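Local coordinates for J domain-containing protein required for chloroplast accumulation response 1 (Arabidopsis thaliana, PDB 3AG7) that carries an auxilin-like J domain whose co-chaperone activity is required for chloroplast photorelocation movement, in which the protein modulates chloroplast actin filaments, at residues 35-39 with 82-86. Numbering follows the deposited sequence.
Sequences YILWS and QKYMA
W38 lays one face of its indole against the extended side chain of Q82, in a stack of aliphatic chain and amide on the ring. Q82 CG sits 4.0 Å from the centroid of the W38 six-membered ring and only 6° off its normal, a CH-pi contact. Farther along, Q82 NE2 lies over the five-membered ring, 3.4 Å from W38 CD1, with the amide plane turned 27° from the indole. Q82 NE2 and W38 NE1 are both donors and do not bond to each other; Q82 OE1 has its hydrogen-bond partner elsewhere. The contact sets the loop that leads from helix 26-30 toward helix 54-68 against the first turns of helix 80-100, which pairs with helix 54-68 in the J-domain helical bundle; L68 of the latter touches L37 and A86. Helix 5-19 touches I36 and M85, while L73 of helix 70-75 packs on W38 and A86. At the rim of the indole, the side chains of M85 and A86 approach. M85 SD lies 5.4 Å from the centroid of the W38 six-membered ring, close to its plane, a Met-aromatic contact made edge-on. A bend at chi3 (96°) carries M85 CE back toward the loop, 3.5 Å from W38 CE3. M85 CE also comes within 4.4 Å of I36 CG1, a loose apolar contact, and A86 CB approaches the ring edge at W38 CH2, 4.3 Å away.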
ATOM      1  N   TYR A  35      -4.879  -7.742   0.524  1.00 12.29           N
ATOM      2  CA  TYR A  35      -5.041  -8.271   1.879  1.00 13.14           C
ATOM      3  C   TYR A  35      -4.993  -7.160   2.925  1.00 12.83           C
ATOM      4  O   TYR A  35      -5.182  -7.418   4.101  1.00 14.37           O
ATOM      5  CB  TYR A  35      -3.996  -9.338   2.176  1.00 13.57           C
ATOM      6  CG  TYR A  35      -4.189 -10.575   1.325  1.00 17.24           C
ATOM      7  CD1 TYR A  35      -5.260 -11.431   1.558  1.00 23.21           C
ATOM      8  CD2 TYR A  35      -3.336 -10.845   0.270  1.00 19.38           C
ATOM      9  CE1 TYR A  35      -5.463 -12.542   0.771  1.00 27.93           C
ATOM     10  CE2 TYR A  35      -3.534 -11.948  -0.529  1.00 24.26           C
ATOM     11  CZ  TYR A  35      -4.593 -12.792  -0.277  1.00 31.15           C
ATOM     12  OH  TYR A  35      -4.780 -13.909  -1.068  1.00 37.76           O
ATOM     13  N   ILE A  36      -4.749  -5.923   2.510  1.00 12.25           N
ATOM     14  CA  ILE A  36      -4.729  -4.802   3.467  1.00 13.19           C
ATOM     15  C   ILE A  36      -5.705  -3.695   3.046  1.00 15.78           C
ATOM     16  O   ILE A  36      -6.320  -3.033   3.891  1.00 15.11           O
ATOM     17  CB  ILE A  36      -3.275  -4.268   3.724  1.00 11.99           C
ATOM     18  CG1 ILE A  36      -3.202  -3.279   4.909  1.00 12.70           C
ATOM     19  CG2 ILE A  36      -2.665  -3.653   2.506  1.00  9.74           C
ATOM     20  CD1 ILE A  36      -3.537  -3.913   6.256  1.00 14.32           C
ATOM     21  N   LEU A  37      -5.925  -3.522   1.751  1.00 14.92           N
ATOM     22  CA  LEU A  37      -6.831  -2.452   1.351  1.00 16.06           C
ATOM     23  C   LEU A  37      -8.312  -2.793   1.558  1.00 16.94           C
ATOM     24  O   LEU A  37      -8.716  -3.957   1.492  1.00 15.61           O
ATOM     25  CB  LEU A  37      -6.580  -2.078  -0.105  1.00 15.70           C
ATOM     26  CG  LEU A  37      -5.154  -1.551  -0.357  1.00 14.69           C
ATOM     27  CD1 LEU A  37      -5.025  -1.184  -1.773  1.00 15.54           C
ATOM     28  CD2 LEU A  37      -4.866  -0.342   0.549  1.00 21.74           C
ATOM     29  N   TRP A  38      -9.125  -1.762   1.767  1.00 19.27           N
ATOM     30  CA  TRP A  38     -10.573  -1.937   1.906  1.00 20.69           C
ATOM     31  C   TRP A  38     -11.272  -2.272   0.589  1.00 22.28           C
ATOM     32  O   TRP A  38     -10.702  -2.080  -0.491  1.00 22.24           O
ATOM     33  CB  TRP A  38     -11.183  -0.664   2.486  1.00 20.38           C
ATOM     34  CG  TRP A  38     -10.854   0.545   1.705  1.00 18.40           C
ATOM     35  CD1 TRP A  38     -11.559   1.076   0.643  1.00 13.52           C
ATOM     36  CD2 TRP A  38      -9.704   1.365   1.869  1.00 15.85           C
ATOM     37  NE1 TRP A  38     -10.905   2.188   0.163  1.00 17.21           N
ATOM     38  CE2 TRP A  38      -9.789   2.406   0.925  1.00 16.97           C
ATOM     39  CE3 TRP A  38      -8.640   1.362   2.777  1.00 19.29           C
ATOM     40  CZ2 TRP A  38      -8.800   3.399   0.810  1.00 20.47           C
ATOM     41  CZ3 TRP A  38      -7.672   2.349   2.674  1.00 20.30           C
ATOM     42  CH2 TRP A  38      -7.774   3.371   1.720  1.00 21.42           C
ATOM     43  N   SER A  39     -12.538  -2.691   0.676  1.00 23.97           N
ATOM     44  CA  SER A  39     -13.359  -2.957  -0.519  1.00 24.94           C
ATOM     45  C   SER A  39     -13.492  -1.775  -1.481  1.00 25.20           C
ATOM     46  O   SER A  39     -13.810  -0.665  -1.066  1.00 25.64           O
ATOM     47  CB  SER A  39     -14.772  -3.407  -0.101  1.00 26.07           C
ATOM     48  OG  SER A  39     -15.075  -4.630  -0.736  1.00 31.22           O
ATOM     49  N   GLN A  82      -9.644   5.844   6.586  1.00  9.54           N
ATOM     50  CA  GLN A  82      -9.076   5.354   5.330  1.00  9.33           C
ATOM     51  C   GLN A  82      -7.764   6.096   5.032  1.00  8.92           C
ATOM     52  O   GLN A  82      -6.762   5.482   4.648  1.00 10.27           O
ATOM     53  CB  GLN A  82     -10.071   5.475   4.154  1.00 10.62           C
ATOM     54  CG  GLN A  82     -11.156   4.367   4.210  1.00 12.51           C
ATOM     55  CD  GLN A  82     -12.176   4.526   3.110  1.00  8.80           C
ATOM     56  OE1 GLN A  82     -12.403   5.633   2.653  1.00 14.36           O
ATOM     57  NE2 GLN A  82     -12.809   3.425   2.681  1.00 10.95           N
ATOM     58  N   LYS A  83      -7.774   7.403   5.227  1.00  8.16           N
ATOM     59  CA  LYS A  83      -6.600   8.215   4.981  1.00  9.36           C
ATOM     60  C   LYS A  83      -5.462   7.833   5.910  1.00  9.96           C
ATOM     61  O   LYS A  83      -4.303   7.763   5.499  1.00 10.16           O
ATOM     62  CB  LYS A  83      -6.932   9.702   5.103  1.00  8.29           C
ATOM     63  CG  LYS A  83      -7.707  10.147   3.852  1.00 13.11           C
ATOM     64  CD  LYS A  83      -8.045  11.610   3.857  1.00 17.27           C
ATOM     65  CE  LYS A  83      -9.235  11.909   4.729  1.00 22.74           C
ATOM     66  NZ  LYS A  83      -9.649  13.305   4.433  1.00 28.01           N
ATOM     67  N   TYR A  84      -5.772   7.659   7.174  1.00 11.27           N
ATOM     68  CA  TYR A  84      -4.785   7.145   8.120  1.00 11.92           C
ATOM     69  C   TYR A  84      -4.164   5.804   7.690  1.00 12.25           C
ATOM     70  O   TYR A  84      -2.928   5.677   7.625  1.00 11.10           O
ATOM     71  CB  TYR A  84      -5.403   7.034   9.524  1.00 10.37           C
ATOM     72  CG  TYR A  84      -4.422   6.561  10.565  1.00 10.37           C
ATOM     73  CD1 TYR A  84      -3.629   7.478  11.276  1.00 13.64           C
ATOM     74  CD2 TYR A  84      -4.166   5.213  10.738  1.00  9.77           C
ATOM     75  CE1 TYR A  84      -2.717   7.027  12.241  1.00 14.93           C
ATOM     76  CE2 TYR A  84      -3.289   4.764  11.698  1.00 12.16           C
ATOM     77  CZ  TYR A  84      -2.540   5.664  12.427  1.00 14.17           C
ATOM     78  OH  TYR A  84      -1.605   5.198  13.336  1.00 15.10           O
ATOM     79  N   MET A  85      -4.992   4.820   7.329  1.00 11.18           N
ATOM     80  CA  MET A  85      -4.497   3.519   6.919  1.00 11.88           C
ATOM     81  C   MET A  85      -3.612   3.682   5.695  1.00 10.96           C
ATOM     82  O   MET A  85      -2.517   3.100   5.620  1.00  9.80           O
ATOM     83  CB  MET A  85      -5.693   2.608   6.587  1.00 13.33           C
ATOM     84  CG  MET A  85      -5.497   1.187   6.950  1.00 23.12           C
ATOM     85  SD  MET A  85      -6.968   0.271   6.488  1.00 31.36           S
ATOM     86  CE  MET A  85      -6.384  -0.305   4.900  1.00 26.29           C
ATOM     87  N   ALA A  86      -4.085   4.478   4.735  1.00 11.64           N
ATOM     88  CA  ALA A  86      -3.350   4.689   3.485  1.00 11.69           C
ATOM     89  C   ALA A  86      -1.989   5.332   3.754  1.00 12.98           C
ATOM     90  O   ALA A  86      -1.023   5.014   3.109  1.00 10.36           O
ATOM     91  CB  ALA A  86      -4.145   5.563   2.542  1.00 14.06           C
TER